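Local coordinates for aminoglycoside phosphotransferase (Alicyclobacillus acidocaldarius subsp. acidocaldarius, PDB 4PDY), which probably transfers a phosphoryl group to a small-molecule substrate, as relatives sharing the kinase-like aminoglycoside phosphotransferase fold do, at residues F118-P121 against E122-A125; A128-L131 against A132-H135; R161-D164 against L165-M168; R307-H310 against A311-F315. One frame throughout, in Å; residues are numbered along the deposited sequence.

Contact 1 (F118-P121 against E122-A125); sequences FGLP and EHVA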
# COMPACT_ATOMS: atom_id res chain seq x y z
N PHE A 118 0.68 4.63 11.59
CA PHE A 118 1.27 3.30 11.51
C PHE A 118 2.36 3.08 12.56
O PHE A 118 2.93 1.99 12.63
CB PHE A 118 1.80 3.02 10.09
CG PHE A 118 0.73 2.81 9.02
CD1 PHE A 118 -0.59 2.54 9.31
CD2 PHE A 118 1.12 2.79 7.68
CE1 PHE A 118 -1.51 2.30 8.30
CE2 PHE A 118 0.21 2.54 6.67
CZ PHE A 118 -1.11 2.31 6.97
N GLY A 119 2.61 4.06 13.41
CA GLY A 119 3.47 3.86 14.57
C GLY A 119 2.72 3.47 15.83
O GLY A 119 3.35 3.28 16.87
N LEU A 120 1.39 3.36 15.76
CA LEU A 120 0.55 2.97 16.89
C LEU A 120 0.02 1.58 16.66
O LEU A 120 -0.66 1.34 15.67
CB LEU A 120 -0.64 3.92 17.08
CG LEU A 120 -0.29 5.33 17.52
CD1 LEU A 120 -1.56 6.16 17.65
CD2 LEU A 120 0.46 5.30 18.84
N PRO A 121 0.31 0.65 17.59
CA PRO A 121 -0.23 -0.69 17.43
C PRO A 121 -1.73 -0.77 17.19
O PRO A 121 -2.20 -1.53 16.39
CB PRO A 121 0.17 -1.37 18.74
CG PRO A 121 1.47 -0.72 19.10
CD PRO A 121 1.27 0.72 18.71
N GLU A 122 -2.50 0.07 17.87
CA GLU A 122 -3.93 0.06 17.69
C GLU A 122 -4.34 0.37 16.25
O GLU A 122 -5.30 -0.20 15.71
CB GLU A 122 -4.53 1.10 18.67
CG GLU A 122 -5.97 1.49 18.42
CD GLU A 122 -6.96 0.34 18.47
OE1 GLU A 122 -6.58 -0.75 18.97
OE2 GLU A 122 -8.12 0.52 18.01
N HIS A 123 -3.67 1.35 15.65
CA HIS A 123 -4.01 1.76 14.29
C HIS A 123 -3.57 0.70 13.28
O HIS A 123 -4.28 0.40 12.34
CB HIS A 123 -3.36 3.09 13.95
CG HIS A 123 -3.98 4.26 14.63
ND1 HIS A 123 -4.06 5.49 14.03
CD2 HIS A 123 -4.56 4.39 15.84
CE1 HIS A 123 -4.65 6.34 14.85
NE2 HIS A 123 -4.95 5.70 15.96
N VAL A 124 -2.40 0.12 13.53
CA VAL A 124 -1.94 -1.00 12.70
C VAL A 124 -2.88 -2.20 12.81
O VAL A 124 -3.26 -2.82 11.81
CB VAL A 124 -0.50 -1.39 13.07
CG1 VAL A 124 -0.08 -2.63 12.29
CG2 VAL A 124 0.46 -0.28 12.77
N ALA A 125 -3.31 -2.47 14.03
CA ALA A 125 -4.23 -3.58 14.29
C ALA A 125 -5.49 -3.44 13.44
O ALA A 125 -5.97 -4.37 12.82
CB ALA A 125 -4.61 -3.60 15.78

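Contact 2 (A128-L131 against A132-H135); sequences AYTL and AQFH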
# COMPACT_ATOMS: atom_id res chain seq x y z
N ALA A 128 -4.88 -3.73 9.63
CA ALA A 128 -4.72 -5.14 9.32
C ALA A 128 -6.07 -5.85 9.32
O ALA A 128 -6.38 -6.63 8.43
CB ALA A 128 -3.77 -5.77 10.31
N TYR A 129 -6.88 -5.62 10.33
CA TYR A 129 -8.18 -6.25 10.43
C TYR A 129 -9.01 -5.95 9.19
O TYR A 129 -9.63 -6.83 8.58
CB TYR A 129 -8.88 -5.78 11.72
CG TYR A 129 -10.12 -6.52 12.12
CD1 TYR A 129 -10.13 -7.91 12.24
CD2 TYR A 129 -11.28 -5.83 12.47
CE1 TYR A 129 -11.28 -8.58 12.65
CE2 TYR A 129 -12.41 -6.49 12.87
CZ TYR A 129 -12.41 -7.86 12.96
OH TYR A 129 -13.54 -8.53 13.35
N THR A 130 -9.07 -4.67 8.85
CA THR A 130 -9.83 -4.24 7.70
C THR A 130 -9.31 -4.87 6.39
O THR A 130 -10.12 -5.33 5.56
CB THR A 130 -9.84 -2.70 7.64
OG1 THR A 130 -10.67 -2.21 8.70
CG2 THR A 130 -10.30 -2.19 6.30
N LEU A 131 -8.00 -4.83 6.19
CA LEU A 131 -7.42 -5.44 4.99
C LEU A 131 -7.75 -6.94 4.91
O LEU A 131 -8.09 -7.44 3.83
CB LEU A 131 -5.91 -5.22 4.98
CG LEU A 131 -5.45 -3.78 4.71
CD1 LEU A 131 -3.98 -3.66 5.07
CD2 LEU A 131 -5.71 -3.35 3.27
N ALA A 132 -7.66 -7.62 6.03
CA ALA A 132 -7.99 -9.04 6.08
C ALA A 132 -9.45 -9.29 5.76
O ALA A 132 -9.82 -10.22 5.06
CB ALA A 132 -7.63 -9.59 7.44
N GLN A 133 -10.32 -8.43 6.30
CA GLN A 133 -11.75 -8.54 6.01
C GLN A 133 -12.04 -8.33 4.53
O GLN A 133 -12.88 -9.02 3.96
CB GLN A 133 -12.56 -7.54 6.85
CG GLN A 133 -12.61 -7.88 8.32
CD GLN A 133 -13.41 -6.88 9.12
OE1 GLN A 133 -13.36 -5.66 8.83
NE2 GLN A 133 -14.20 -7.36 10.08
N PHE A 134 -11.37 -7.36 3.92
CA PHE A 134 -11.56 -7.13 2.49
C PHE A 134 -11.14 -8.35 1.67
O PHE A 134 -11.85 -8.75 0.76
CB PHE A 134 -10.76 -5.88 2.06
CG PHE A 134 -10.83 -5.59 0.58
CD1 PHE A 134 -12.04 -5.32 -0.03
CD2 PHE A 134 -9.69 -5.57 -0.19
CE1 PHE A 134 -12.10 -5.05 -1.38
CE2 PHE A 134 -9.73 -5.29 -1.53
CZ PHE A 134 -10.95 -5.05 -2.14
N HIS A 135 -10.01 -8.93 2.03
CA HIS A 135 -9.50 -10.08 1.30
C HIS A 135 -10.45 -11.25 1.43
O HIS A 135 -10.76 -11.91 0.44
CB HIS A 135 -8.11 -10.43 1.81
CG HIS A 135 -7.37 -11.36 0.90
ND1 HIS A 135 -6.62 -10.91 -0.16
CD2 HIS A 135 -7.28 -12.71 0.88
CE1 HIS A 135 -6.09 -11.95 -0.79
NE2 HIS A 135 -6.49 -13.04 -0.18

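Contact 3 (R161-D164 against L165-M168); sequences RWRD and LRQM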
# COMPACT_ATOMS: atom_id res chain seq x y z
N ARG A 161 15.28 -5.96 -8.99
CA ARG A 161 15.72 -4.95 -8.01
C ARG A 161 17.09 -5.29 -7.43
O ARG A 161 17.94 -4.41 -7.26
CB ARG A 161 14.69 -4.78 -6.89
CG ARG A 161 13.40 -4.16 -7.41
CD ARG A 161 12.30 -4.22 -6.37
NE ARG A 161 11.14 -3.44 -6.81
CZ ARG A 161 9.98 -3.43 -6.17
NH1 ARG A 161 9.81 -4.16 -5.08
NH2 ARG A 161 8.98 -2.67 -6.62
N TRP A 162 17.33 -6.58 -7.19
CA TRP A 162 18.63 -6.99 -6.68
C TRP A 162 19.73 -6.70 -7.73
O TRP A 162 20.80 -6.16 -7.42
CB TRP A 162 18.64 -8.49 -6.32
CG TRP A 162 20.04 -9.06 -6.20
CD1 TRP A 162 20.55 -10.13 -6.90
CD2 TRP A 162 21.11 -8.55 -5.42
NE1 TRP A 162 21.87 -10.31 -6.57
CE2 TRP A 162 22.24 -9.35 -5.67
CE3 TRP A 162 21.22 -7.46 -4.53
CZ2 TRP A 162 23.47 -9.12 -5.04
CZ3 TRP A 162 22.45 -7.23 -3.91
CH2 TRP A 162 23.56 -8.06 -4.17
N ARG A 163 19.47 -7.08 -8.98
CA ARG A 163 20.43 -6.84 -10.04
C ARG A 163 20.74 -5.35 -10.19
O ARG A 163 21.88 -4.95 -10.34
CB ARG A 163 19.91 -7.42 -11.36
CG ARG A 163 19.94 -8.94 -11.36
CD ARG A 163 19.21 -9.54 -12.54
NE ARG A 163 19.45 -10.98 -12.59
CZ ARG A 163 18.76 -11.84 -13.33
NH1 ARG A 163 17.74 -11.43 -14.09
NH2 ARG A 163 19.07 -13.13 -13.29
N ASP A 164 19.70 -4.53 -10.04
CA ASP A 164 19.86 -3.07 -10.08
C ASP A 164 20.72 -2.56 -8.92
O ASP A 164 21.67 -1.80 -9.10
CB ASP A 164 18.46 -2.46 -10.04
CG ASP A 164 18.44 -0.95 -10.27
OD1 ASP A 164 19.30 -0.40 -10.96
OD2 ASP A 164 17.52 -0.31 -9.71
N LEU A 165 20.38 -3.01 -7.71
CA LEU A 165 21.10 -2.60 -6.52
C LEU A 165 22.60 -2.92 -6.62
O LEU A 165 23.43 -2.07 -6.32
CB LEU A 165 20.48 -3.24 -5.27
CG LEU A 165 21.06 -2.83 -3.91
CD1 LEU A 165 21.05 -1.31 -3.72
CD2 LEU A 165 20.28 -3.52 -2.81
N ARG A 166 22.93 -4.13 -7.06
CA ARG A 166 24.33 -4.53 -7.24
C ARG A 166 25.05 -3.65 -8.26
O ARG A 166 26.18 -3.22 -8.03
CB ARG A 166 24.39 -5.99 -7.65
CG ARG A 166 25.72 -6.67 -7.38
CD ARG A 166 25.61 -8.14 -7.77
NE ARG A 166 24.94 -8.31 -9.05
CZ ARG A 166 24.68 -9.49 -9.60
NH1 ARG A 166 25.03 -10.60 -8.96
NH2 ARG A 166 24.07 -9.57 -10.78
N GLN A 167 24.39 -3.37 -9.38
CA GLN A 167 24.96 -2.48 -10.39
C GLN A 167 25.19 -1.08 -9.86
O GLN A 167 26.21 -0.48 -10.13
CB GLN A 167 24.11 -2.45 -11.66
CG GLN A 167 24.24 -3.70 -12.51
CD GLN A 167 25.69 -4.07 -12.82
OE1 GLN A 167 26.48 -3.22 -13.28
NE2 GLN A 167 26.06 -5.33 -12.56
N MSE A 168 24.24 -0.58 -9.07
CA MSE A 168 24.34 0.77 -8.51
C MSE A 168 25.50 0.89 -7.57
O MSE A 168 26.24 1.84 -7.67
CB MSE A 168 23.04 1.19 -7.84
CG MSE A 168 22.02 1.37 -8.97
SE MSE A 168 20.39 2.12 -8.29
CE MSE A 168 19.69 0.63 -7.25
O HOH W 1 23.77 -6.82 -11.32

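Contact 4 (R307-H310 against A311-F315); sequences RIAH and ARYHF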
# COMPACT_ATOMS: atom_id res chain seq x y z
N ARG A 307 15.18 1.31 -3.40
CA ARG A 307 14.31 2.37 -3.95
C ARG A 307 15.00 3.75 -3.96
O ARG A 307 14.94 4.49 -4.95
CB ARG A 307 12.98 2.43 -3.18
CG ARG A 307 11.98 3.41 -3.79
CD ARG A 307 10.72 3.65 -2.96
NE ARG A 307 10.93 3.65 -1.51
CZ ARG A 307 11.03 4.73 -0.73
NH1 ARG A 307 10.97 5.96 -1.22
NH2 ARG A 307 11.22 4.56 0.58
N ILE A 308 15.65 4.07 -2.85
CA ILE A 308 16.35 5.32 -2.69
C ILE A 308 17.55 5.41 -3.65
O ILE A 308 17.76 6.41 -4.34
CB ILE A 308 16.85 5.48 -1.23
CG1 ILE A 308 15.69 5.43 -0.24
CG2 ILE A 308 17.69 6.74 -1.06
CD1 ILE A 308 16.19 5.02 1.12
N ALA A 309 18.35 4.33 -3.72
CA ALA A 309 19.48 4.35 -4.66
C ALA A 309 18.99 4.41 -6.12
O ALA A 309 19.59 5.10 -6.96
CB ALA A 309 20.37 3.13 -4.45
N HIS A 310 17.91 3.70 -6.43
CA HIS A 310 17.35 3.73 -7.76
C HIS A 310 17.00 5.15 -8.17
O HIS A 310 17.36 5.61 -9.25
CB HIS A 310 16.14 2.81 -7.90
CG HIS A 310 15.59 2.75 -9.28
ND1 HIS A 310 15.96 1.79 -10.19
CD2 HIS A 310 14.73 3.57 -9.93
CE1 HIS A 310 15.34 2.01 -11.33
NE2 HIS A 310 14.59 3.09 -11.21
N ALA A 311 16.31 5.86 -7.28
CA ALA A 311 15.97 7.26 -7.54
C ALA A 311 17.23 8.09 -7.76
O ALA A 311 17.33 8.87 -8.72
CB ALA A 311 15.14 7.83 -6.40
N ARG A 312 18.22 7.91 -6.90
CA ARG A 312 19.43 8.71 -6.96
C ARG A 312 20.18 8.57 -8.28
O ARG A 312 20.57 9.55 -8.89
CB ARG A 312 20.39 8.42 -5.83
CG ARG A 312 21.56 9.39 -5.75
CD ARG A 312 22.30 9.25 -4.44
NE ARG A 312 23.24 10.32 -4.16
CZ ARG A 312 22.95 11.44 -3.48
NH1 ARG A 312 21.72 11.66 -3.03
NH2 ARG A 312 23.92 12.31 -3.27
N TYR A 313 20.40 7.32 -8.68
CA TYR A 313 21.31 7.03 -9.77
C TYR A 313 20.62 6.91 -11.13
O TYR A 313 21.25 7.13 -12.15
CB TYR A 313 22.08 5.76 -9.45
CG TYR A 313 22.95 5.86 -8.21
CD1 TYR A 313 23.98 6.79 -8.12
CD2 TYR A 313 22.79 4.98 -7.15
CE1 TYR A 313 24.79 6.86 -6.99
CE2 TYR A 313 23.60 5.04 -6.03
CZ TYR A 313 24.61 5.97 -5.95
OH TYR A 313 25.41 6.02 -4.84
N HIS A 314 19.34 6.54 -11.15
CA HIS A 314 18.59 6.51 -12.40
C HIS A 314 17.91 7.84 -12.71
O HIS A 314 17.74 8.18 -13.87
CB HIS A 314 17.52 5.42 -12.41
CG HIS A 314 18.08 4.03 -12.47
ND1 HIS A 314 18.10 3.29 -13.63
CD2 HIS A 314 18.57 3.24 -11.49
CE1 HIS A 314 18.62 2.11 -13.37
NE2 HIS A 314 18.91 2.05 -12.09
N PHE A 315 17.50 8.56 -11.67
CA PHE A 315 16.77 9.79 -11.84
C PHE A 315 17.72 10.95 -11.58
O PHE A 315 18.34 11.47 -12.51
CB PHE A 315 15.48 9.82 -11.01
CG PHE A 315 14.58 8.63 -11.21
CD1 PHE A 315 14.59 7.89 -12.38
CD2 PHE A 315 13.70 8.25 -10.20
CE1 PHE A 315 13.77 6.78 -12.52
CE2 PHE A 315 12.87 7.14 -10.34
CZ PHE A 315 12.91 6.41 -11.51

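Contact 1 (F118-P121 against E122-A125)
Leu120 and Val124 are joined by the bond that opens a helix: Val124 N donates to Leu120 O over 3.0 Å at 172°, while His123 N gives the same oxygen a weak second bond and Ala125 N reaches Pro121 O at 2.8 Å. Leu120 occupies the N-cap position, and Pro121 suits the place after it, since a residue in the first turn needs no N-H for helical bonding. The side chains of Leu120 and His123 run alongside each other. Leu120 CD1 sits over one face of the imidazole in a CH-pi contact, 3.8 Å from His123 NE2. With CG beside the backbone N (chi1 -73°), the His123 ring turns back over the loop before helix 121-137, where its ND1 accepts a hydrogen bond from Asn117 N. This loop-to-helix junction follows strand 114-115, whose residues line the pocket of a bound histidine, about 10 Å from the His123 side chain. Replacing His123 by an alanine would probably leave the Asn117 N-H without its acceptor and Leu120 CD1 without a ring to cover. Tyr233 adds a second grip, stacking on His123 and hydrogen-bonding Glu122 OE2. Val124, a branched residue facing the preceding loop, lays CG2 3.4 Å from Phe118 O and 4.5 Å from Phe118 CB; both side chains pack on helix 252-266, and Val124 also on Leu273 and Cys277 of helix 271-284.

Contact 2 (A128-L131 against A132-H135)
Tyr129 and Gln133 form a ring-and-amide contact one turn apart in a buried part of helix 121-137, which follows strand 114-115 in the kinase-like fold and here packs side chains on helices 252-266 and 271-284. Regular i to i+4 backbone bonds hold the two residues in step; Gln133 N meets Tyr129 O at 2.9 Å. The glutamine chain, extended beyond CG, carries its amide over one face of the phenol ring, CD lying toward the rim, with the two planes 31° apart. Tyrosine suits this partly exposed site because its flat ring can cover the amide while also packing on Val284. A serine in place of Tyr129 would probably uncover that face of the Gln133 amide and leave NE2 without the ring it lies on. Gln133 OE1 is secured separately, by a hydrogen bond from Lys84 NZ. On the buried sides Ala128 and Ala132 let Phe281 come close, and Leu131 packs on Leu241. Thr130 places a polar group in this buried setting, its OG1 having Val239 O and Gln126 O as hydrogen-bond partners. The amide nitrogen meets the phenol end of the ring, NE2 of Gln133 lying 3.4 Å from both CE2 and CZ of Tyr129.

Contact 3 (R161-D164 against L165-M168)
Arg161 to Met168 make two turns of regular helix, in which each N-H of the later four residues bonds to the carbonyl four positions back; the last of these runs from Met168 N to Asp164 O over 2.8 Å. One turn apart, Arg166 lies across Trp162. Its CB rests over the six-membered ring, 14° off the normal, and its CD comes 3.6 Å from Trp162 CZ2. The chain then bends at chi3, bringing NH1 to 4.0 Å from Trp162 NE1. Since the indole and guanidinium planes differ by 54°, this is no parallel stack, and it holds for one of two modelled conformers of the arginine. A water donates to Arg163 O at 2.8 Å and accepts from Gln167 NE2 at 3.0 Å, and in this conformer also from Arg166 NH2, tying the exposed side of the turn together. Round the helix, CG of Asp164 stands opposite its backbone N across the CA-CB bond (chi1 -172°), and selenomethionine Met168 lays its methyl CE 3.4 Å from Asp164 OD2. An aspartate fits here, although partly buried, because its oxygens have donors: His310 ND1 and Trp306 NE1 bond to OD2, His314 NE2 to OD1. Trp162 packs on Ala196 and Leu200 of helix 189-203. The pattern is that of an amphipathic helix packed against helices 189-203 and 303-315: Arg163, Arg166 and Gln167 outward, Leu165 and Met168 buried, and one carboxylate pinned by helix 303-315.

Contact 4 (R307-H310 against A311-F315)
His310 and His314, one turn apart, lay their imidazoles face to face in an offset stack, with centroids 3.9 Å apart and planes inclined by only 17°. CE1 of His310 stands over the centre of the His314 ring, while His314 CD2 comes 3.3 Å from His310 ND1. Different first torsions bring the rings together: CG of His310 lies beside its carbonyl carbon (chi1 -176°), that of His314 beside its backbone N (chi1 -70°). Phe315 meets His310 quite differently. Its ring is nearly perpendicular, so that the edge of His310 faces it in an offset edge-to-face pair with centroids 5.2 Å apart; Phe315 CZ lies in the imidazole plane, 3.7 Å from His310 CD2. Histidine suits both stacked positions because each flat ring packs while His310 ND1 and His314 NE2 hydrogen-bond to Asp164, the carboxylate they share. A thiocyanate, probably from the crystallisation liquor, lies beside His310. Backbone bonds keep the turns aligned, His314 N reaching His310 O at 2.9 Å, and a wider, pi-type turn also appears at 311-315. On another side small Ala309 leaves room for Tyr313, CB to CD2 4.1 Å, and the tyrosine hydroxyl bonds Asp182. Helix 303-315 packs on three neighbours: Tyr313 reaches Met168 and Ala172 of helix 154-173 and Leu185 of helix 180-187, while Ile308 packs on Ala324 of helix 319-347.

How the contacts relate
All four contacts are turns within helices or at a helix start, and they follow one another along the chain in the order numbered. Contacts 1 and 2 share helix 121-137, with centres 14 Å apart, the first at its beginning and the second further along. Contact 3 lies on the next helix, 154-173, and contact 4 on helix 303-315, far later in sequence; yet their centres are only 11 Å apart and they touch directly, joining distant parts of the chain. The two pairs are separate, their centres 30 to 33 Å apart. One pair lies along the helix that follows strand 114-115, near the histidine-binding region, the other at the interface between helices 154-173 and 303-315.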